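Local coordinates for protein HP0958 (Helicobacter pylori, PDB 3NA7) that probably acts in flagellar biogenesis as a chaperone and post-transcriptional regulator, combining a kinked antiparallel coiled-coil hairpin with a C4 zinc ribbon, at residues Thr5-Leu10 and Gly229-Ala234; Val194-Gln199 and Lys211-Val216; Gly202-Arg207 and Cys225-Arg230. One frame throughout, in Å; residues are numbered along the deposited sequence.

Interaction 1: Thr5-Leu10 and Gly229-Ala234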
loop_
_atom_site.group_PDB
_atom_site.type_symbol
_atom_site.label_atom_id
_atom_site.label_comp_id
_atom_site.label_asym_id
_atom_site.label_seq_id
_atom_site.Cartn_x
_atom_site.Cartn_y
_atom_site.Cartn_z
ATOM N N THR A 5 -15.630 -8.769 42.478
ATOM C CA THR A 5 -15.548 -7.301 42.417
ATOM C C THR A 5 -14.286 -6.832 41.663
ATOM O O THR A 5 -14.295 -5.773 41.017
ATOM C CB THR A 5 -15.624 -6.660 43.825
ATOM O OG1 THR A 5 -16.909 -6.936 44.389
ATOM C CG2 THR A 5 -15.442 -5.147 43.769
ATOM N N HIS A 6 -13.222 -7.627 41.739
ATOM C CA HIS A 6 -12.010 -7.346 40.982
ATOM C C HIS A 6 -12.251 -7.622 39.496
ATOM O O HIS A 6 -11.842 -6.834 38.633
ATOM C CB HIS A 6 -10.816 -8.134 41.525
ATOM C CG HIS A 6 -10.408 -7.734 42.913
ATOM N ND1 HIS A 6 -9.760 -8.592 43.778
ATOM C CD2 HIS A 6 -10.567 -6.571 43.589
ATOM C CE1 HIS A 6 -9.531 -7.973 44.924
ATOM N NE2 HIS A 6 -10.013 -6.746 44.837
ATOM N N LEU A 7 -12.959 -8.718 39.222
ATOM C CA LEU A 7 -13.411 -9.078 37.877
ATOM C C LEU A 7 -14.253 -7.976 37.237
ATOM O O LEU A 7 -14.001 -7.572 36.100
ATOM C CB LEU A 7 -14.197 -10.385 37.935
ATOM C CG LEU A 7 -14.723 -11.036 36.659
ATOM C CD1 LEU A 7 -13.592 -11.725 35.901
ATOM C CD2 LEU A 7 -15.787 -12.056 37.028
ATOM N N LYS A 8 -15.236 -7.482 37.983
ATOM C CA LYS A 8 -16.057 -6.352 37.546
ATOM C C LYS A 8 -15.186 -5.153 37.196
ATOM O O LYS A 8 -15.378 -4.529 36.159
ATOM C CB LYS A 8 -17.100 -5.971 38.614
ATOM C CG LYS A 8 -18.019 -4.813 38.220
ATOM C CD LYS A 8 -19.332 -4.775 39.023
ATOM C CE LYS A 8 -20.366 -3.857 38.318
ATOM N NZ LYS A 8 -21.704 -3.761 39.010
ATOM N N GLN A 9 -14.225 -4.849 38.062
ATOM C CA GLN A 9 -13.342 -3.697 37.869
ATOM C C GLN A 9 -12.521 -3.771 36.597
ATOM O O GLN A 9 -12.371 -2.775 35.920
ATOM C CB GLN A 9 -12.431 -3.499 39.074
ATOM C CG GLN A 9 -13.010 -2.544 40.098
ATOM C CD GLN A 9 -12.180 -2.495 41.367
ATOM O OE1 GLN A 9 -11.927 -3.522 41.998
ATOM N NE2 GLN A 9 -11.770 -1.293 41.758
ATOM N N LEU A 10 -12.012 -4.959 36.287
ATOM C CA LEU A 10 -11.233 -5.224 35.078
ATOM C C LEU A 10 -12.091 -5.237 33.825
ATOM O O LEU A 10 -11.614 -4.852 32.747
ATOM C CB LEU A 10 -10.502 -6.568 35.182
ATOM C CG LEU A 10 -9.429 -6.684 36.265
ATOM C CD1 LEU A 10 -8.524 -7.892 36.021
ATOM C CD2 LEU A 10 -8.606 -5.424 36.315
ATOM N N GLY A 229 -3.917 -18.515 29.146
ATOM C CA GLY A 229 -3.568 -17.569 30.210
ATOM C C GLY A 229 -4.554 -16.427 30.372
ATOM O O GLY A 229 -4.454 -15.649 31.312
ATOM N N ARG A 230 -5.512 -16.327 29.451
ATOM C CA ARG A 230 -6.528 -15.282 29.506
ATOM C C ARG A 230 -7.395 -15.358 30.778
ATOM O O ARG A 230 -7.531 -16.423 31.385
ATOM C CB ARG A 230 -7.409 -15.377 28.253
ATOM C CG ARG A 230 -6.677 -15.025 26.962
ATOM C CD ARG A 230 -7.575 -15.200 25.751
ATOM N NE ARG A 230 -6.993 -14.593 24.560
ATOM C CZ ARG A 230 -6.276 -15.257 23.659
ATOM N NH1 ARG A 230 -6.061 -16.563 23.794
ATOM N NH2 ARG A 230 -5.790 -14.627 22.605
ATOM N N ILE A 231 -7.975 -14.221 31.163
ATOM C CA ILE A 231 -8.989 -14.178 32.200
ATOM C C ILE A 231 -10.346 -14.638 31.632
ATOM O O ILE A 231 -10.750 -14.205 30.548
ATOM C CB ILE A 231 -9.135 -12.764 32.786
ATOM C CG1 ILE A 231 -7.841 -12.325 33.468
ATOM C CG2 ILE A 231 -10.307 -12.702 33.779
ATOM C CD1 ILE A 231 -7.738 -10.818 33.631
ATOM N N LEU A 232 -11.023 -15.512 32.380
ATOM C CA LEU A 232 -12.317 -16.105 31.999
ATOM C C LEU A 232 -13.445 -15.763 32.968
ATOM O O LEU A 232 -13.250 -15.756 34.184
ATOM C CB LEU A 232 -12.204 -17.628 31.959
ATOM C CG LEU A 232 -11.783 -18.340 30.679
ATOM C CD1 LEU A 232 -11.648 -19.822 30.978
ATOM C CD2 LEU A 232 -12.791 -18.093 29.582
ATOM N N TYR A 233 -14.627 -15.489 32.434
ATOM C CA TYR A 233 -15.809 -15.356 33.281
ATOM C C TYR A 233 -17.095 -15.814 32.606
ATOM O O TYR A 233 -17.236 -15.708 31.391
ATOM C CB TYR A 233 -15.960 -13.926 33.813
ATOM C CG TYR A 233 -16.448 -12.897 32.820
ATOM C CD1 TYR A 233 -17.748 -12.388 32.890
ATOM C CD2 TYR A 233 -15.603 -12.406 31.829
ATOM C CE1 TYR A 233 -18.192 -11.417 31.979
ATOM C CE2 TYR A 233 -16.034 -11.445 30.921
ATOM C CZ TYR A 233 -17.323 -10.956 30.993
ATOM O OH TYR A 233 -17.722 -10.004 30.077
ATOM N N ALA A 234 -18.013 -16.340 33.410
ATOM C CA ALA A 234 -19.361 -16.652 32.945
ATOM C C ALA A 234 -20.191 -15.380 32.958
ATOM O O ALA A 234 -20.282 -14.713 33.988
ATOM C CB ALA A 234 -19.991 -17.683 33.838
#
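Leu7 and Leu10 of helix 4-22 pack against Ile231 and Tyr233 of strand 231-233, an example of a helix closing over one side of a small sheet. Leu7 carries most of the contact with its two methyl groups. CD2 touches CB of Tyr233 at 3.7 Å, near the root of that side chain, while CD1 lies beside the same CB and reaches CG2 of Ile231 at 4.0 Å. The side chains of Leu7 and Ile231 run past one another in opposite directions. One turn further along the helix, Leu10 meets the other branch of the isoleucine: its CD1 stands 3.9 Å from Ile231 CD1, with the two side chains nearly perpendicular.

The leucine torsions account for this division of labour. In Leu7 the CG is anti to the backbone N (chi1 -177°), whereas in Leu10 it sits beside the N (chi1 -65°), and each thereby finds a different end of Ile231. The helix segment runs at 109° to the strand, their axes 10.6 Å apart at closest approach. Around this first shell, Met222 touches both leucines, and Leu10 also packs on Ile177 and Tyr181 of helix 175-188 and on Ile193. The CB of Leu232 points away from the helix, and its side chain packs on Val194 and Ile196 instead.

No hydrogen bond or salt bridge crosses between these segments. The N-terminal helix is therefore joined to the ribbon strand here through shape and burial of hydrocarbon, while the strand's backbone polar groups pair within the sheet.

Interaction 2: Val194-Gln199 and Lys211-Val216; sequences VTIKKQ and KIYTEV
Within the zinc-ribbon region, Ile196 and Gln199 of segment 194-199 receive Tyr213 and Val216 from one side of the short helix 210-218. The contact illustrates how a small metal-binding domain can gain a hydrophobic patch away from its metal. Tyr213 and Val216 lie one helical turn apart, and both CB atoms point toward segment 194-199.

Ile196 divides its branches between them. Its CD1 reaches the valine tip to tip, 3.7 Å from Val216 CG1 and almost as near to the other atoms of the isopropyl group. Its CG2 instead comes up to the edge of the tyrosine ring, close to the ring plane, 3.9 Å from Tyr213 CE2. The tyrosine is brought into range by a first torsion that sets CG anti to its backbone N (chi1 176°), sending the ring out from the helix so that its edge meets the isoleucine.

Past Ile196 the chain turns, with a positive phi at Lys198, and the backbone carbonyl of that residue approaches the same ring atom obliquely, Lys198 O standing 3.9 Å from Tyr213 CE2. Ile196 is held to the sheet by backbone bonding with Tyr233, and its side chain also packs on Leu208.

Gln199 contributes carbon rather than its amide. The amide is engaged elsewhere, NE2 bonding to Leu208 O and more weakly to Asp210 OD1, so the residue also ties the turn to the chain entering the helix. Its extended side chain crosses the tyrosine at about a right angle, the amide and ring planes 46° apart, and the methylene CG lies 3.8 Å from Tyr213 CD2.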
loop_
_atom_site.group_PDB
_atom_site.type_symbol
_atom_site.label_atom_id
_atom_site.label_comp_id
_atom_site.label_asym_id
_atom_site.label_seq_id
_atom_site.Cartn_x
_atom_site.Cartn_y
_atom_site.Cartn_z
ATOM N N VAL A 194 -12.147 -12.781 28.493
ATOM C CA VAL A 194 -13.114 -13.453 27.627
ATOM C C VAL A 194 -14.195 -14.217 28.393
ATOM O O VAL A 194 -13.958 -14.685 29.505
ATOM C CB VAL A 194 -12.411 -14.360 26.614
ATOM C CG1 VAL A 194 -11.725 -13.500 25.533
ATOM C CG2 VAL A 194 -11.406 -15.304 27.319
ATOM N N THR A 195 -15.380 -14.326 27.795
ATOM C CA THR A 195 -16.466 -15.125 28.360
ATOM C C THR A 195 -16.319 -16.587 27.934
ATOM O O THR A 195 -15.690 -16.871 26.923
ATOM C CB THR A 195 -17.831 -14.601 27.903
ATOM O OG1 THR A 195 -18.046 -14.958 26.533
ATOM C CG2 THR A 195 -17.907 -13.078 28.043
ATOM N N ILE A 196 -16.881 -17.516 28.702
ATOM C CA ILE A 196 -16.919 -18.912 28.259
ATOM C C ILE A 196 -18.084 -19.090 27.286
ATOM O O ILE A 196 -19.209 -18.703 27.595
ATOM C CB ILE A 196 -17.096 -19.916 29.425
ATOM C CG1 ILE A 196 -15.905 -19.869 30.376
ATOM C CG2 ILE A 196 -17.300 -21.345 28.886
ATOM C CD1 ILE A 196 -16.027 -20.795 31.579
ATOM N N LYS A 197 -17.803 -19.661 26.114
ATOM C CA LYS A 197 -18.845 -20.033 25.147
ATOM C C LYS A 197 -18.737 -21.528 24.898
ATOM O O LYS A 197 -17.628 -22.069 24.848
ATOM C CB LYS A 197 -18.694 -19.258 23.837
ATOM C CG LYS A 197 -18.869 -17.742 23.979
ATOM C CD LYS A 197 -18.096 -17.012 22.887
ATOM C CE LYS A 197 -17.711 -15.608 23.318
ATOM N NZ LYS A 197 -16.412 -15.179 22.719
ATOM N N LYS A 198 -19.882 -22.189 24.739
ATOM C CA LYS A 198 -19.945 -23.654 24.795
ATOM C C LYS A 198 -19.337 -24.116 26.129
ATOM O O LYS A 198 -19.872 -23.836 27.209
ATOM C CB LYS A 198 -19.210 -24.306 23.609
ATOM C CG LYS A 198 -19.823 -24.058 22.233
ATOM C CD LYS A 198 -19.104 -24.896 21.166
ATOM C CE LYS A 198 -19.909 -25.003 19.866
ATOM N NZ LYS A 198 -19.716 -23.817 18.989
ATOM N N GLN A 199 -18.204 -24.798 26.042
ATOM C CA GLN A 199 -17.440 -25.202 27.214
ATOM C C GLN A 199 -15.959 -24.946 26.930
ATOM O O GLN A 199 -15.076 -25.585 27.505
ATOM C CB GLN A 199 -17.695 -26.681 27.511
ATOM C CG GLN A 199 -17.293 -27.149 28.903
ATOM C CD GLN A 199 -17.648 -28.611 29.162
ATOM O OE1 GLN A 199 -18.714 -29.091 28.757
ATOM N NE2 GLN A 199 -16.763 -29.315 29.862
ATOM N N LYS A 211 -13.673 -29.762 35.811
ATOM C CA LYS A 211 -13.185 -29.089 37.017
ATOM C C LYS A 211 -13.125 -27.567 36.859
ATOM O O LYS A 211 -13.553 -26.827 37.742
ATOM C CB LYS A 211 -11.807 -29.634 37.390
ATOM C CG LYS A 211 -11.464 -29.545 38.865
ATOM C CD LYS A 211 -9.982 -29.816 39.078
ATOM C CE LYS A 211 -9.703 -30.316 40.489
ATOM N NZ LYS A 211 -9.993 -29.282 41.525
ATOM N N ILE A 212 -12.610 -27.104 35.723
ATOM C CA ILE A 212 -12.396 -25.674 35.500
ATOM C C ILE A 212 -13.698 -24.953 35.149
ATOM O O ILE A 212 -13.976 -23.857 35.667
ATOM C CB ILE A 212 -11.259 -25.423 34.466
ATOM C CG1 ILE A 212 -9.896 -25.564 35.161
ATOM C CG2 ILE A 212 -11.378 -24.037 33.817
ATOM C CD1 ILE A 212 -8.873 -26.405 34.390
ATOM N N TYR A 213 -14.508 -25.568 34.291
ATOM C CA TYR A 213 -15.782 -24.960 33.913
ATOM C C TYR A 213 -16.659 -24.748 35.148
ATOM O O TYR A 213 -17.354 -23.739 35.264
ATOM C CB TYR A 213 -16.503 -25.795 32.841
ATOM C CG TYR A 213 -17.883 -25.278 32.473
ATOM C CD1 TYR A 213 -19.017 -25.701 33.177
ATOM C CD2 TYR A 213 -18.059 -24.370 31.431
ATOM C CE1 TYR A 213 -20.287 -25.231 32.851
ATOM C CE2 TYR A 213 -19.325 -23.899 31.094
ATOM C CZ TYR A 213 -20.434 -24.332 31.809
ATOM O OH TYR A 213 -21.691 -23.876 31.487
ATOM N N THR A 214 -16.607 -25.701 36.071
ATOM C CA THR A 214 -17.385 -25.630 37.304
ATOM C C THR A 214 -16.828 -24.511 38.178
ATOM O O THR A 214 -17.588 -23.704 38.710
ATOM C CB THR A 214 -17.385 -26.975 38.059
ATOM O OG1 THR A 214 -17.672 -28.036 37.141
ATOM C CG2 THR A 214 -18.432 -26.981 39.151
ATOM N N GLU A 215 -15.498 -24.449 38.268
ATOM C CA GLU A 215 -14.793 -23.447 39.063
ATOM C C GLU A 215 -15.151 -22.033 38.642
ATOM O O GLU A 215 -15.340 -21.167 39.489
ATOM C CB GLU A 215 -13.277 -23.640 38.957
ATOM C CG GLU A 215 -12.550 -23.684 40.296
ATOM C CD GLU A 215 -12.465 -25.100 40.863
ATOM O OE1 GLU A 215 -11.637 -25.896 40.361
ATOM O OE2 GLU A 215 -13.218 -25.417 41.813
ATOM N N VAL A 216 -15.243 -21.796 37.337
ATOM C CA VAL A 216 -15.596 -20.470 36.840
ATOM C C VAL A 216 -17.033 -20.122 37.212
ATOM O O VAL A 216 -17.313 -18.990 37.602
ATOM C CB VAL A 216 -15.408 -20.335 35.312
ATOM C CG1 VAL A 216 -15.843 -18.947 34.832
ATOM C CG2 VAL A 216 -13.960 -20.603 34.914
#

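Interaction 3: Gly202-Arg207 and Cys225-Arg230. With ZN (zinc ion), chain B.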
loop_
_atom_site.group_PDB
_atom_site.type_symbol
_atom_site.label_atom_id
_atom_site.label_comp_id
_atom_site.label_asym_id
_atom_site.label_seq_id
_atom_site.Cartn_x
_atom_site.Cartn_y
_atom_site.Cartn_z
ATOM N N GLY A 202 -13.244 -18.646 25.527
ATOM C CA GLY A 202 -13.660 -17.667 24.521
ATOM C C GLY A 202 -12.515 -16.989 23.767
ATOM O O GLY A 202 -12.751 -16.162 22.874
ATOM N N GLY A 203 -11.280 -17.332 24.135
ATOM C CA GLY A 203 -10.069 -16.748 23.559
ATOM C C GLY A 203 -9.223 -17.724 22.763
ATOM O O GLY A 203 -8.754 -17.380 21.699
ATOM N N CYS A 204 -9.005 -18.939 23.271
ATOM C CA CYS A 204 -8.307 -19.966 22.470
ATOM C C CYS A 204 -9.199 -21.093 21.919
ATOM O O CYS A 204 -8.757 -21.867 21.079
ATOM C CB CYS A 204 -7.107 -20.545 23.229
ATOM S SG CYS A 204 -7.534 -21.546 24.651
ATOM N N PHE A 205 -10.440 -21.174 22.408
ATOM C CA PHE A 205 -11.494 -22.074 21.893
ATOM C C PHE A 205 -11.248 -23.549 22.139
ATOM O O PHE A 205 -11.859 -24.394 21.514
ATOM C CB PHE A 205 -11.814 -21.790 20.415
ATOM C CG PHE A 205 -12.029 -20.335 20.119
ATOM C CD1 PHE A 205 -10.977 -19.544 19.678
ATOM C CD2 PHE A 205 -13.280 -19.752 20.294
ATOM C CE1 PHE A 205 -11.162 -18.190 19.410
ATOM C CE2 PHE A 205 -13.478 -18.394 20.031
ATOM C CZ PHE A 205 -12.416 -17.613 19.588
ATOM N N ILE A 206 -10.371 -23.850 23.083
ATOM C CA ILE A 206 -10.091 -25.232 23.453
ATOM C C ILE A 206 -10.971 -25.599 24.640
ATOM O O ILE A 206 -11.091 -24.827 25.586
ATOM C CB ILE A 206 -8.592 -25.414 23.766
ATOM C CG1 ILE A 206 -7.754 -25.000 22.543
ATOM C CG2 ILE A 206 -8.288 -26.849 24.202
ATOM C CD1 ILE A 206 -6.324 -24.648 22.863
ATOM N N ARG A 207 -11.603 -26.765 24.579
ATOM C CA ARG A 207 -12.640 -27.129 25.551
ATOM C C ARG A 207 -12.076 -27.170 26.970
ATOM O O ARG A 207 -11.009 -27.728 27.201
ATOM C CB ARG A 207 -13.254 -28.485 25.186
ATOM C CG ARG A 207 -14.718 -28.643 25.585
ATOM C CD ARG A 207 -15.668 -28.196 24.445
ATOM N NE ARG A 207 -16.384 -29.291 23.772
ATOM C CZ ARG A 207 -16.988 -30.317 24.379
ATOM N NH1 ARG A 207 -16.981 -30.432 25.706
ATOM N NH2 ARG A 207 -17.613 -31.240 23.654
ATOM N N CYS A 225 -7.651 -19.100 31.850
ATOM C CA CYS A 225 -7.655 -20.288 31.032
ATOM C C CYS A 225 -6.330 -21.020 31.181
ATOM O O CYS A 225 -5.274 -20.405 31.138
ATOM C CB CYS A 225 -7.897 -19.940 29.561
ATOM S SG CYS A 225 -7.525 -21.328 28.481
ATOM N N PRO A 226 -6.386 -22.349 31.329
ATOM C CA PRO A 226 -5.148 -23.101 31.535
ATOM C C PRO A 226 -4.362 -23.362 30.244
ATOM O O PRO A 226 -3.213 -23.808 30.301
ATOM C CB PRO A 226 -5.644 -24.410 32.153
ATOM C CG PRO A 226 -7.015 -24.601 31.554
ATOM C CD PRO A 226 -7.587 -23.205 31.407
ATOM N N TYR A 227 -4.967 -23.092 29.087
ATOM C CA TYR A 227 -4.267 -23.280 27.811
ATOM C C TYR A 227 -3.553 -22.029 27.329
ATOM O O TYR A 227 -2.453 -22.126 26.766
ATOM C CB TYR A 227 -5.206 -23.806 26.728
ATOM C CG TYR A 227 -6.184 -24.851 27.226
ATOM C CD1 TYR A 227 -5.734 -26.057 27.778
ATOM C CD2 TYR A 227 -7.550 -24.630 27.164
ATOM C CE1 TYR A 227 -6.630 -27.019 28.248
ATOM C CE2 TYR A 227 -8.458 -25.592 27.627
ATOM C CZ TYR A 227 -7.993 -26.783 28.161
ATOM O OH TYR A 227 -8.886 -27.737 28.608
ATOM N N CYS A 228 -4.139 -20.853 27.559
ATOM C CA CYS A 228 -3.543 -19.627 27.001
ATOM C C CYS A 228 -3.287 -18.490 27.981
ATOM O O CYS A 228 -2.536 -17.585 27.664
ATOM C CB CYS A 228 -4.389 -19.092 25.845
ATOM S SG CYS A 228 -5.924 -18.478 26.462
ATOM N N GLY A 229 -3.917 -18.515 29.146
ATOM C CA GLY A 229 -3.568 -17.569 30.210
ATOM C C GLY A 229 -4.554 -16.427 30.372
ATOM O O GLY A 229 -4.454 -15.649 31.312
ATOM N N ARG A 230 -5.512 -16.327 29.451
ATOM C CA ARG A 230 -6.528 -15.282 29.506
ATOM C C ARG A 230 -7.395 -15.358 30.778
ATOM O O ARG A 230 -7.531 -16.423 31.385
ATOM C CB ARG A 230 -7.409 -15.377 28.253
ATOM C CG ARG A 230 -6.677 -15.025 26.962
ATOM C CD ARG A 230 -7.575 -15.200 25.751
ATOM N NE ARG A 230 -6.993 -14.593 24.560
ATOM C CZ ARG A 230 -6.276 -15.257 23.659
ATOM N NH1 ARG A 230 -6.061 -16.563 23.794
ATOM N NH2 ARG A 230 -5.790 -14.627 22.605
HETATM ZN ZN ZN B . -7.842 -19.999 26.399
#
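Cys204 and Cys228 bring two irregular loops side by side, their CA atoms 6.6 Å apart, at the metal centre of the C4 zinc ribbon. Both loops turn through a residue with positive phi, Phe205 and Gly229 (103° for the glycine, where a CB would crowd the preceding carbonyl O). Zinc is bound by Cys204 SG at 2.4 Å, Cys225 SG at 2.5 Å and Cys228 SG, with Cys201 completing the four thiolates. The pair Cys225 and Cys228 forms a zinc knuckle: Cys225 SG accepts hydrogen bonds from the backbone N of Tyr227 (3.2 Å) and of Cys228, which would be expected to temper the charge gathered on the sulfurs.

Beyond the metal, Gly203 has no CB to collide with Arg230 CD, so the arginine chain lies against its backbone, and the guanidinium has Gly203 O above one face. Its NH1 donates a weak bond to Cys228 SG, while NE is held by Thr191 OG1.

At the other end the Tyr227 ring is held between two residues. Ile206 CG2 makes a CH-pi contact over one face, 3.8 Å from the centroid, Pro226 CG covers the opposite face, and Cys204 SG lies at the edge. The tyrosine OH donates a short hydrogen bond, 2.5 Å, to Arg207 O, the donor tilted 18° from the carbonyl plane.

In the fold
The three contacts cluster at the zinc-ribbon end of the elongated chain. Interaction 1 is coupled to interaction 2 through the sheet: strands 193-195 and 231-233 pair, with Ile231 O 2.9 Å from Val194 N and Tyr233 N 3.1 Å from Val194 O. Leu232, whose CB points away from helix 4-22, connects interaction 1 to interaction 3 through CD1, 4.0 Å from Cys225 CB; its side chain is about 6 Å from the zinc. Interactions 2 and 3, with centres about 10 Å apart, interleave along the sequence and touch where Ile212 CD1 lies 3.8 Å from Pro226 CG. Leu232 thus brings the hydrocarbon packing close to the metal site on one side.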